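Aureochrome1-like protein (Ochromonas danica, PDB 6I20) probably senses blue light through a flavin mononucleotide held in its LOV-type PAS domain, as in the light-regulated aureochrome transcription factors of algae. Local coordinates at residues L83-Y86 with T92-N95; K9-Q12 with N17-I20; L45-G50 with Y86-S91. All coordinates share one frame; numbering follows the deposited sequence. Where two conformers were deposited one is given.

Contact 1: L83-Y86 with T92-N95; sequences LLNY and TFWN. With FMN (flavin mononucleotide), chain E.
Asn85 and Phe93 face each other as a hydrogen-bonded antiparallel pair in the hairpin of strands 79-86 and 92-103, with Asn85 N giving an almost straight bond to Phe93 O. Asn85 CB lies over one face of the Phe93 ring, offset toward the rim, in a CH-pi contact 4.0 Å from the centroid. CG, anti to the carbonyl carbon (chi1 -84°), turns the amide toward the pyrimidine part of the isoalloxazine. OD1 accepts twice: from FMN N3 at 2.9 Å, nearly linearly, and from Asn95 ND2, also 2.9 Å away, which stands above the plane of the Asn85 carbonyl, the two amides being turned 73° apart. ND2 of Asn85 gives to FMN O2 (3.0 Å) and to Leu84 O, while Asn95 ND2 adds a weak bond to FMN O4. On the other face of the sheet, Leu84 CD1 rests over the five-membered ring of Trp94 and Thr92 CG2 over the Tyr86 ring. Asparagine suits position 85 because its amide offers an acceptor and a donor together, complementary to N3-H and O2; these bonds are likely to fix its rotation and probably help the pocket to recognise the flavin's polar end.

Contact 2: K9-Q12 with N17-I20; sequences KALQ and NFVI
Phe18 brings the CD1-CE1 side of its ring against the backbone and CB of Leu11 and the backbone of Gln12, on the helix that precedes it in the chain. Leu11 CB approaches Phe18 CE1 to 3.6 Å, and Gln12 N comes to 3.5 Å from the same Phe18 CE1. The peptide that joins the two helical residues thus meets the ring obliquely, and the contact is entirely van der Waals. Gln12 adds a looser touch, its CB lying 4.2 Å from Phe18 CZ, before the rest of its chain leads away. The leucine contributes its CB here and directs its branched end elsewhere, since CG is anti to the carbonyl carbon (chi1 -69°); the leucine side chain also touches Val115 of strand 109-119. A large flat hydrocarbon suits position 18, which is buried, because a ring can lie against the uneven surface of a helix without asking for a polar partner. Phe18 also touches Val8, one turn earlier on the helix, and its backbone is hydrogen-bonded to Ser34, just beyond strand 30-33. With an alanine here the ring would be gone, which would probably open a gap between helix and sheet and leave Leu11 CB and Val8 without their apolar neighbour. Val19, the next residue along the strand, turns to the other side of the sheet and touches the flavin, whereas the Phe18 side chain stays about 8 Å from it. Strand 18-21 therefore offers one face to the cofactor and the other to the helix, an arrangement consistent with the PAS fold of LOV domains, in which a helix flanking the core packs on the face of the antiparallel sheet turned away from the flavin.

Contact 3: L45-G50 with Y86-S91; sequences LSEVLG and YRKDGS
A surface salt bridge between Glu47 and Lys88, formed in the lysine conformer described here, ties the short helix 45-48 to the turn at the tip of the hairpin formed by strands 79-86 and 92-103. Lys88 NZ meets Glu47 OE1 at 2.9 Å, using the syn lone pair of that oxygen. OE2 stays farther off, so the grip is through one oxygen and not a symmetrical fork. The two side chains cross at about a right angle: the glutamate reaches out extended beyond CG, while the lysine chain bends at its third torsion (chi3 70°), which turns CE and NZ toward the carboxylate. The same Glu47 OE1 also accepts from Ala44 N just ahead of the helix, and this second bond probably helps to orient the carboxylate. Behind the lysine, the loop is braced from within. Arg87 to Gly90 form a type I beta turn closed by Gly90 N to Arg87 O at 2.9 Å. Gly90, the last residue of the turn, has a positive phi of 90°, where a CB would be jammed against the preceding carbonyl oxygen. Asp89 folds back in an Asx turn: its OD1 takes Ser91 N from above the carboxylate plane at 3.0 Å and Ser91 OG, through the syn lone pair, at 2.6 Å. Arg87 NH1 in turn donates to Ser91 OG, in the guanidinium plane. Lys88 is further anchored by a backbone bond to Thr41. Long charged chains suit a pair in which Glu47 CA and Lys88 CA stand 10.0 Å apart. Being exposed, and with the lysine modelled in two conformers, the bridge is probably an adaptable electrostatic tether, whereas the Asp89-Ser91-Arg87 bonds and the Gly90 to Arg87 backbone bond hold the turn's shape.

Overall arrangement
From the N terminus, contact 2 comes first: it closes the short loop between helix 6-13 and strand 18-21 and is complete before the others begin. Contact 3 then opens at 45-50 and closes at 86-91, gathering helix 63-75 and strand 79-86 into its long loop. Contact 1, closing the hairpin loop 87-91, starts inside that loop and ends beyond it, so the two cross; they share Tyr86, and Arg87 of the turn packs against Thr92 and Phe93. Contacts 1 and 2 reach the same antiparallel sheet, their centres 19 Å apart, one at its outermost strand 79-86 and the other at strand 18-21, while contact 3 links the hairpin tip to the helical connection after strand 30-33.

Contact 1: L83-Y86 with T92-N95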
ATOM      1  N   LEU A  83      -1.746   8.495  -5.913  1.00 16.88           N
ATOM      2  CA  LEU A  83      -3.219   8.572  -5.949  1.00 17.16           C
ATOM      3  C   LEU A  83      -3.751   9.194  -4.686  1.00 17.44           C
ATOM      4  O   LEU A  83      -3.116   9.199  -3.643  1.00 17.19           O
ATOM      5  CB  LEU A  83      -3.832   7.201  -6.230  1.00 17.25           C
ATOM      6  CG  LEU A  83      -4.033   6.226  -5.079  1.00 16.47           C
ATOM      7  CD1 LEU A  83      -4.738   4.953  -5.575  1.00 17.92           C
ATOM      8  CD2 LEU A  83      -2.741   5.814  -4.387  1.00 17.14           C
ATOM      9  N   LEU A  84      -4.987   9.708  -4.802  1.00 17.18           N
ATOM     10  CA  LEU A  84      -5.643  10.334  -3.669  1.00 17.56           C
ATOM     11  C   LEU A  84      -6.256   9.282  -2.762  1.00 17.11           C
ATOM     12  O   LEU A  84      -6.964   8.393  -3.239  1.00 16.60           O
ATOM     13  CB  LEU A  84      -6.711  11.298  -4.177  1.00 19.67           C
ATOM     14  CG  LEU A  84      -7.228  12.276  -3.118  1.00 21.39           C
ATOM     15  CD1 LEU A  84      -6.204  13.367  -2.815  1.00 23.27           C
ATOM     16  CD2 LEU A  84      -8.562  12.896  -3.550  1.00 23.72           C
ATOM     17  N   ASN A  85      -5.969   9.387  -1.478  1.00 15.53           N
ATOM     18  CA  ASN A  85      -6.527   8.476  -0.491  1.00 14.92           C
ATOM     19  C   ASN A  85      -7.211   9.299   0.610  1.00 15.90           C
ATOM     20  O   ASN A  85      -7.071  10.512   0.715  1.00 17.67           O
ATOM     21  CB  ASN A  85      -5.441   7.588   0.135  1.00 14.90           C
ATOM     22  CG  ASN A  85      -5.081   6.351  -0.656  1.00 15.24           C
ATOM     23  OD1 ASN A  85      -4.187   5.613  -0.172  1.00 15.28           O
ATOM     24  ND2 ASN A  85      -5.750   6.023  -1.756  1.00 15.25           N
ATOM     25  N   TYR A  86      -8.006   8.572   1.387  1.00 15.43           N
ATOM     26  CA  TYR A  86      -8.911   9.117   2.399  1.00 16.35           C
ATOM     27  C   TYR A  86      -8.598   8.499   3.764  1.00 16.39           C
ATOM     28  O   TYR A  86      -8.479   7.266   3.896  1.00 16.99           O
ATOM     29  CB  TYR A  86     -10.370   8.763   2.062  1.00 16.78           C
ATOM     30  CG  TYR A  86     -10.916   9.504   0.861  1.00 17.61           C
ATOM     31  CD1 TYR A  86     -10.530   9.165  -0.427  1.00 17.94           C
ATOM     32  CD2 TYR A  86     -11.844  10.529   1.017  1.00 19.39           C
ATOM     33  CE1 TYR A  86     -11.018   9.832  -1.525  1.00 19.23           C
ATOM     34  CE2 TYR A  86     -12.359  11.181  -0.088  1.00 19.85           C
ATOM     35  CZ  TYR A  86     -11.919  10.835  -1.364  1.00 20.84           C
ATOM     36  OH  TYR A  86     -12.357  11.485  -2.527  1.00 23.67           O
ATOM     37  N   THR A  92      -8.371  13.990   3.024  1.00 19.92           N
ATOM     38  CA  THR A  92      -7.642  13.380   1.918  1.00 19.70           C
ATOM     39  C   THR A  92      -6.173  13.701   1.950  1.00 20.53           C
ATOM     40  O   THR A  92      -5.752  14.701   2.534  1.00 22.34           O
ATOM     41  CB  THR A  92      -8.211  13.769   0.558  1.00 20.19           C
ATOM     42  OG1 THR A  92      -8.179  15.184   0.388  1.00 22.79           O
ATOM     43  CG2 THR A  92      -9.674  13.289   0.430  1.00 20.92           C
ATOM     44  N   PHE A  93      -5.406  12.835   1.301  1.00 18.86           N
ATOM     45  CA  PHE A  93      -3.976  13.043   1.137  1.00 19.53           C
ATOM     46  C   PHE A  93      -3.549  12.369  -0.139  1.00 18.88           C
ATOM     47  O   PHE A  93      -4.154  11.395  -0.565  1.00 17.70           O
ATOM     48  CB  PHE A  93      -3.188  12.518   2.341  1.00 20.93           C
ATOM     49  CG  PHE A  93      -3.255  11.036   2.561  1.00 19.75           C
ATOM     50  CD1 PHE A  93      -4.326  10.471   3.245  1.00 19.70           C
ATOM     51  CD2 PHE A  93      -2.255  10.177   2.108  1.00 18.56           C
ATOM     52  CE1 PHE A  93      -4.410   9.103   3.479  1.00 19.36           C
ATOM     53  CE2 PHE A  93      -2.334   8.812   2.351  1.00 18.85           C
ATOM     54  CZ  PHE A  93      -3.404   8.273   3.029  1.00 19.44           C
ATOM     55  N   TRP A  94      -2.462  12.875  -0.716  1.00 19.13           N
ATOM     56  CA  TRP A  94      -1.841  12.209  -1.869  1.00 18.65           C
ATOM     57  C   TRP A  94      -0.851  11.173  -1.361  1.00 17.66           C
ATOM     58  O   TRP A  94      -0.020  11.479  -0.502  1.00 18.63           O
ATOM     59  CB  TRP A  94      -1.151  13.215  -2.785  1.00 19.74           C
ATOM     60  CG  TRP A  94      -2.126  14.054  -3.539  1.00 21.79           C
ATOM     61  CD1 TRP A  94      -2.618  15.280  -3.185  1.00 25.17           C
ATOM     62  CD2 TRP A  94      -2.795  13.680  -4.733  1.00 21.52           C
ATOM     63  NE1 TRP A  94      -3.526  15.710  -4.122  1.00 27.34           N
ATOM     64  CE2 TRP A  94      -3.657  14.748  -5.082  1.00 24.56           C
ATOM     65  CE3 TRP A  94      -2.753  12.555  -5.550  1.00 21.91           C
ATOM     66  CZ2 TRP A  94      -4.437  14.716  -6.222  1.00 25.74           C
ATOM     67  CZ3 TRP A  94      -3.480  12.539  -6.689  1.00 24.11           C
ATOM     68  CH2 TRP A  94      -4.316  13.612  -7.022  1.00 25.12           C
ATOM     69  N   ASN A  95      -0.945   9.975  -1.911  1.00 16.20           N
ATOM     70  CA  ASN A  95      -0.159   8.819  -1.486  1.00 16.09           C
ATOM     71  C   ASN A  95       0.700   8.396  -2.675  1.00 16.35           C
ATOM     72  O   ASN A  95       0.190   7.965  -3.702  1.00 16.42           O
ATOM     73  CB  ASN A  95      -1.138   7.700  -1.096  1.00 15.06           C
ATOM     74  CG  ASN A  95      -0.497   6.411  -0.639  1.00 15.19           C
ATOM     75  OD1 ASN A  95       0.731   6.285  -0.610  1.00 16.59           O
ATOM     76  ND2 ASN A  95      -1.328   5.448  -0.239  1.00 15.77           N
TER
HETATM   77  N1  FMN E 401      -4.604   1.121  -2.489  1.00 14.14           N
HETATM   78  C2  FMN E 401      -4.642   2.384  -2.013  1.00 15.04           C
HETATM   79  O2  FMN E 401      -5.485   3.174  -2.501  1.00 15.88           O
HETATM   80  N3  FMN E 401      -3.831   2.833  -1.025  1.00 14.04           N
HETATM   81  C4  FMN E 401      -2.884   2.032  -0.449  1.00 13.47           C
HETATM   82  O4  FMN E 401      -2.101   2.506   0.418  1.00 14.05           O
HETATM   83  C4A FMN E 401      -2.823   0.679  -0.890  1.00 12.54           C
HETATM   84  N5  FMN E 401      -1.912  -0.182  -0.336  1.00 12.87           N
HETATM   85  C5A FMN E 401      -1.835  -1.433  -0.851  1.00 12.63           C
HETATM   86  C6  FMN E 401      -0.895  -2.347  -0.326  1.00 12.73           C
HETATM   87  C7  FMN E 401      -0.776  -3.610  -0.802  1.00 13.05           C
HETATM   88  C7M FMN E 401       0.288  -4.572  -0.227  1.00 14.11           C
HETATM   89  C8  FMN E 401      -1.621  -4.069  -1.870  1.00 14.41           C
HETATM   90  C8M FMN E 401      -1.490  -5.455  -2.416  1.00 15.82           C
HETATM   91  C9  FMN E 401      -2.547  -3.202  -2.397  1.00 13.87           C
HETATM   92  C9A FMN E 401      -2.670  -1.895  -1.945  1.00 13.55           C
HETATM   93  N10 FMN E 401      -3.668  -1.023  -2.449  1.00 13.93           N
HETATM   94  C10 FMN E 401      -3.699   0.257  -1.977  1.00 13.77           C
HETATM   95  C1' FMN E 401      -4.475  -1.387  -3.608  1.00 14.58           C
HETATM   96  C2' FMN E 401      -5.801  -2.093  -3.308  1.00 14.93           C
HETATM   97  O2' FMN E 401      -5.613  -2.952  -2.173  1.00 16.28           O
HETATM   98  C3' FMN E 401      -6.207  -2.931  -4.511  1.00 18.57           C
HETATM   99  O3' FMN E 401      -5.168  -3.848  -4.894  1.00 19.98           O
HETATM  100  C4' FMN E 401      -6.620  -2.137  -5.729  1.00 21.25           C
HETATM  101  O4' FMN E 401      -7.631  -1.197  -5.324  1.00 22.00           O
HETATM  102  C5' FMN E 401      -7.233  -3.077  -6.821  1.00 23.93           C
HETATM  103  O5' FMN E 401      -8.044  -4.126  -6.192  1.00 26.31           O
HETATM  104  P   FMN E 401      -9.213  -4.775  -7.093  0.80 27.53           P
HETATM  105  O1P FMN E 401      -9.929  -5.728  -6.216  0.80 27.92           O
HETATM  106  O2P FMN E 401     -10.054  -3.657  -7.551  0.80 31.40           O
HETATM  107  O3P FMN E 401      -8.453  -5.437  -8.235  0.80 31.28           O

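Contact 2: K9-Q12 with N17-I20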
ATOM      1  N   LYS A   9      11.370  -5.993   8.328  1.00 16.48           N
ATOM      2  CA  LYS A   9      11.984  -5.636   9.596  1.00 17.96           C
ATOM      3  C   LYS A   9      12.664  -4.282   9.526  1.00 17.64           C
ATOM      4  O   LYS A   9      12.617  -3.489  10.461  1.00 18.07           O
ATOM      5  CB  LYS A   9      12.941  -6.687  10.060  1.00 18.72           C
ATOM      6  CG  LYS A   9      12.268  -7.966  10.476  1.00 22.03           C
ATOM      7  CD  LYS A   9      13.227  -8.904  11.159  1.00 27.15           C
ATOM      8  CE  LYS A   9      13.817  -9.881  10.192  1.00 28.04           C
ATOM      9  NZ  LYS A   9      14.434 -11.004  10.954  1.00 30.72           N
ATOM     10  N   ALA A  10      13.332  -3.999   8.402  1.00 17.30           N
ATOM     11  CA  ALA A  10      13.961  -2.701   8.244  1.00 17.43           C
ATOM     12  C   ALA A  10      12.984  -1.538   8.291  1.00 16.35           C
ATOM     13  O   ALA A  10      13.224  -0.542   8.938  1.00 17.47           O
ATOM     14  CB  ALA A  10      14.727  -2.660   6.926  1.00 15.02           C
ATOM     15  N   LEU A  11      11.881  -1.693   7.547  1.00 15.90           N
ATOM     16  CA  LEU A  11      10.873  -0.627   7.485  1.00 16.29           C
ATOM     17  C   LEU A  11      10.185  -0.447   8.847  1.00 16.34           C
ATOM     18  O   LEU A  11       9.863   0.673   9.222  1.00 17.35           O
ATOM     19  CB  LEU A  11       9.852  -0.934   6.399  1.00 16.30           C
ATOM     20  CG  LEU A  11      10.393  -0.857   4.975  1.00 17.22           C
ATOM     21  CD1 LEU A  11       9.388  -1.480   4.013  1.00 17.35           C
ATOM     22  CD2 LEU A  11      10.760   0.558   4.592  1.00 19.46           C
ATOM     23  N   GLN A  12      10.038  -1.548   9.574  1.00 16.70           N
ATOM     24  CA  GLN A  12       9.498  -1.504  10.944  0.50 18.14           C
ATOM     25  C   GLN A  12      10.420  -0.678  11.854  1.00 18.92           C
ATOM     26  O   GLN A  12      10.026   0.249  12.551  1.00 19.79           O
ATOM     27  CB  GLN A  12       9.397  -2.945  11.475  0.50 19.63           C
ATOM     28  CG  GLN A  12       8.684  -3.132  12.807  0.50 21.58           C
ATOM     29  CD  GLN A  12       8.732  -4.578  13.298  0.50 22.70           C
ATOM     30  OE1 GLN A  12       9.758  -5.258  13.223  0.50 25.36           O
ATOM     31  NE2 GLN A  12       7.594  -5.064  13.772  0.50 26.60           N
ATOM     32  N   ASN A  17       5.778   3.705   6.881  1.00 16.63           N
ATOM     33  CA  ASN A  17       4.335   3.418   6.696  1.00 16.06           C
ATOM     34  C   ASN A  17       4.237   2.280   5.698  1.00 15.78           C
ATOM     35  O   ASN A  17       4.592   2.435   4.546  1.00 16.46           O
ATOM     36  CB  ASN A  17       3.581   4.616   6.080  1.00 18.19           C
ATOM     37  CG  ASN A  17       3.805   5.889   6.829  1.00 20.85           C
ATOM     38  OD1 ASN A  17       3.994   5.881   8.044  1.00 22.00           O
ATOM     39  ND2 ASN A  17       3.798   6.999   6.109  1.00 23.63           N
ATOM     40  N   PHE A  18       3.731   1.128   6.111  1.00 13.90           N
ATOM     41  CA  PHE A  18       3.605   0.036   5.195  1.00 13.67           C
ATOM     42  C   PHE A  18       2.595  -0.966   5.716  1.00 13.45           C
ATOM     43  O   PHE A  18       2.270  -0.993   6.911  1.00 14.14           O
ATOM     44  CB  PHE A  18       4.978  -0.638   4.935  1.00 14.90           C
ATOM     45  CG  PHE A  18       5.539  -1.366   6.133  1.00 14.48           C
ATOM     46  CD1 PHE A  18       6.279  -0.665   7.086  1.00 14.99           C
ATOM     47  CD2 PHE A  18       5.270  -2.726   6.356  1.00 15.51           C
ATOM     48  CE1 PHE A  18       6.779  -1.311   8.214  1.00 15.65           C
ATOM     49  CE2 PHE A  18       5.767  -3.361   7.495  1.00 17.46           C
ATOM     50  CZ  PHE A  18       6.490  -2.638   8.432  1.00 17.05           C
ATOM     51  N   VAL A  19       2.159  -1.815   4.774  1.00 13.15           N
ATOM     52  CA  VAL A  19       1.335  -2.975   5.054  1.00 12.93           C
ATOM     53  C   VAL A  19       1.851  -4.168   4.274  1.00 12.74           C
ATOM     54  O   VAL A  19       2.571  -4.014   3.283  1.00 13.12           O
ATOM     55  CB  VAL A  19      -0.161  -2.769   4.688  1.00 13.84           C
ATOM     56  CG1 VAL A  19      -0.750  -1.622   5.483  1.00 14.75           C
ATOM     57  CG2 VAL A  19      -0.350  -2.565   3.226  1.00 14.53           C
ATOM     58  N   ILE A  20       1.496  -5.350   4.752  1.00 12.92           N
ATOM     59  CA  ILE A  20       1.752  -6.621   4.080  0.50 12.72           C
ATOM     60  C   ILE A  20       0.390  -7.273   3.820  1.00 12.80           C
ATOM     61  O   ILE A  20      -0.429  -7.348   4.756  1.00 12.95           O
ATOM     62  CB  ILE A  20       2.594  -7.565   4.981  0.50 14.19           C
ATOM     63  CG1 ILE A  20       3.843  -6.833   5.495  0.50 14.24           C
ATOM     64  CG2 ILE A  20       2.958  -8.811   4.208  0.50 14.85           C
ATOM     65  CD1 ILE A  20       4.753  -6.359   4.388  0.50 13.90           C
TER

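Contact 3: L45-G50 with Y86-S91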
ATOM      1  N   LEU A  45      -5.410  -0.644  14.331  1.00 15.55           N
ATOM      2  CA  LEU A  45      -4.941  -1.907  13.745  1.00 15.65           C
ATOM      3  C   LEU A  45      -6.094  -2.924  13.571  1.00 15.77           C
ATOM      4  O   LEU A  45      -6.191  -3.608  12.543  1.00 15.60           O
ATOM      5  CB  LEU A  45      -3.840  -2.542  14.622  1.00 15.95           C
ATOM      6  CG  LEU A  45      -3.180  -3.790  14.046  1.00 16.25           C
ATOM      7  CD1 LEU A  45      -2.507  -3.539  12.692  1.00 16.79           C
ATOM      8  CD2 LEU A  45      -2.154  -4.305  15.049  1.00 16.53           C
ATOM      9  N   SER A  46      -6.979  -2.967  14.560  1.00 15.81           N
ATOM     10  CA  SER A  46      -8.130  -3.868  14.551  1.00 16.56           C
ATOM     11  C   SER A  46      -9.149  -3.526  13.470  1.00 15.96           C
ATOM     12  O   SER A  46     -10.040  -4.355  13.227  1.00 17.62           O
ATOM     13  CB  SER A  46      -8.789  -3.810  15.929  1.00 17.59           C
ATOM     14  OG  SER A  46      -9.087  -2.464  16.238  1.00 18.69           O
ATOM     15  N   GLU A  47      -9.047  -2.367  12.834  1.00 15.59           N
ATOM     16  CA  GLU A  47      -9.918  -1.966  11.744  1.00 15.76           C
ATOM     17  C   GLU A  47      -9.308  -2.227  10.381  1.00 16.02           C
ATOM     18  O   GLU A  47      -9.970  -2.046   9.365  1.00 17.54           O
ATOM     19  CB  GLU A  47     -10.252  -0.465  11.859  1.00 16.56           C
ATOM     20  CG  GLU A  47     -11.056  -0.144  13.081  1.00 17.89           C
ATOM     21  CD  GLU A  47     -11.319   1.318  13.253  1.00 19.33           C
ATOM     22  OE1 GLU A  47     -10.373   2.132  13.255  1.00 19.05           O
ATOM     23  OE2 GLU A  47     -12.506   1.685  13.378  1.00 21.24           O
ATOM     24  N   VAL A  48      -8.017  -2.579  10.335  1.00 14.88           N
ATOM     25  CA  VAL A  48      -7.322  -2.754   9.049  1.00 15.00           C
ATOM     26  C   VAL A  48      -6.953  -4.201   8.743  1.00 14.04           C
ATOM     27  O   VAL A  48      -7.030  -4.644   7.600  1.00 14.56           O
ATOM     28  CB  VAL A  48      -6.167  -1.804   8.880  1.00 17.52           C
ATOM     29  CG1 VAL A  48      -6.499  -0.359   9.141  1.00 18.38           C
ATOM     30  CG2 VAL A  48      -4.990  -2.208   9.634  1.00 19.31           C
ATOM     31  N   LEU A  49      -6.519  -4.962   9.755  1.00 14.72           N
ATOM     32  CA  LEU A  49      -6.186  -6.352   9.498  1.00 14.76           C
ATOM     33  C   LEU A  49      -7.413  -7.086   8.973  1.00 14.69           C
ATOM     34  O   LEU A  49      -8.536  -6.862   9.457  1.00 16.02           O
ATOM     35  CB  LEU A  49      -5.668  -7.048  10.727  1.00 15.64           C
ATOM     36  CG  LEU A  49      -4.364  -6.507  11.319  1.00 16.73           C
ATOM     37  CD1 LEU A  49      -4.083  -7.249  12.602  1.00 18.35           C
ATOM     38  CD2 LEU A  49      -3.199  -6.568  10.352  1.00 18.13           C
ATOM     39  N   GLY A  50      -7.211  -7.935   7.965  1.00 15.18           N
ATOM     40  CA  GLY A  50      -8.326  -8.692   7.362  1.00 16.23           C
ATOM     41  C   GLY A  50      -9.102  -7.954   6.297  1.00 15.35           C
ATOM     42  O   GLY A  50     -10.079  -8.503   5.763  1.00 17.92           O
ATOM     43  N   TYR A  86      -8.006   8.572   1.387  1.00 15.43           N
ATOM     44  CA  TYR A  86      -8.911   9.117   2.399  1.00 16.35           C
ATOM     45  C   TYR A  86      -8.598   8.499   3.764  1.00 16.39           C
ATOM     46  O   TYR A  86      -8.479   7.266   3.896  1.00 16.99           O
ATOM     47  CB  TYR A  86     -10.370   8.763   2.062  1.00 16.78           C
ATOM     48  CG  TYR A  86     -10.916   9.504   0.861  1.00 17.61           C
ATOM     49  CD1 TYR A  86     -10.530   9.165  -0.427  1.00 17.94           C
ATOM     50  CD2 TYR A  86     -11.844  10.529   1.017  1.00 19.39           C
ATOM     51  CE1 TYR A  86     -11.018   9.832  -1.525  1.00 19.23           C
ATOM     52  CE2 TYR A  86     -12.359  11.181  -0.088  1.00 19.85           C
ATOM     53  CZ  TYR A  86     -11.919  10.835  -1.364  1.00 20.84           C
ATOM     54  OH  TYR A  86     -12.357  11.485  -2.527  1.00 23.67           O
ATOM     55  N   ARG A  87      -8.495   9.357   4.780  1.00 16.42           N
ATOM     56  CA  ARG A  87      -8.341   8.900   6.161  1.00 15.30           C
ATOM     57  C   ARG A  87      -9.707   8.502   6.715  1.00 17.26           C
ATOM     58  O   ARG A  87     -10.759   8.785   6.123  1.00 18.11           O
ATOM     59  CB  ARG A  87      -7.751  10.010   7.022  1.00 17.40           C
ATOM     60  CG  ARG A  87      -6.385  10.474   6.537  1.00 18.56           C
ATOM     61  CD  ARG A  87      -5.704  11.322   7.600  1.00 19.57           C
ATOM     62  NE  ARG A  87      -4.388  11.815   7.177  1.00 20.16           N
ATOM     63  CZ  ARG A  87      -4.203  12.868   6.387  1.00 21.34           C
ATOM     64  NH1 ARG A  87      -5.250  13.555   5.920  1.00 22.89           N
ATOM     65  NH2 ARG A  87      -2.976  13.248   6.061  1.00 22.79           N
ATOM     66  N   LYS A  88      -9.702   7.895   7.903  1.00 16.77           N
ATOM     67  CA  LYS A  88     -10.935   7.472   8.570  0.70 17.93           C
ATOM     68  C   LYS A  88     -11.853   8.671   8.741  1.00 19.21           C
ATOM     69  O   LYS A  88     -13.074   8.510   8.619  1.00 20.82           O
ATOM     70  CB  LYS A  88     -10.614   6.798   9.926  0.70 18.46           C
ATOM     71  CG  LYS A  88     -11.849   6.204  10.598  0.70 19.44           C
ATOM     72  CD  LYS A  88     -11.572   5.205  11.705  0.70 20.36           C
ATOM     73  CE  LYS A  88     -10.990   5.863  12.921  0.70 20.67           C
ATOM     74  NZ  LYS A  88     -10.831   4.885  14.037  0.70 20.04           N
ATOM     75  N   ASP A  89     -11.287   9.845   9.044  1.00 19.41           N
ATOM     76  CA  ASP A  89     -12.108  11.062   9.239  1.00 21.24           C
ATOM     77  C   ASP A  89     -12.588  11.728   7.938  1.00 20.99           C
ATOM     78  O   ASP A  89     -13.271  12.767   7.999  1.00 23.30           O
ATOM     79  CB  ASP A  89     -11.406  12.068  10.173  1.00 23.78           C
ATOM     80  CG  ASP A  89     -10.159  12.714   9.575  1.00 24.53           C
ATOM     81  OD1 ASP A  89      -9.841  12.501   8.379  1.00 23.25           O
ATOM     82  OD2 ASP A  89      -9.490  13.484  10.338  1.00 30.49           O
ATOM     83  N   GLY A  90     -12.240  11.142   6.774  1.00 19.87           N
ATOM     84  CA  GLY A  90     -12.665  11.657   5.481  1.00 20.34           C
ATOM     85  C   GLY A  90     -11.726  12.672   4.869  1.00 21.17           C
ATOM     86  O   GLY A  90     -11.926  13.053   3.728  1.00 22.02           O
ATOM     87  N   SER A  91     -10.697  13.113   5.603  1.00 20.67           N
ATOM     88  CA  SER A  91      -9.713  14.019   5.039  1.00 20.14           C
ATOM     89  C   SER A  91      -8.896  13.252   3.989  1.00 19.41           C
ATOM     90  O   SER A  91      -8.749  12.033   4.081  1.00 18.77           O
ATOM     91  CB  SER A  91      -8.805  14.606   6.134  1.00 21.65           C
ATOM     92  OG  SER A  91      -8.029  13.635   6.816  1.00 22.21           O
TER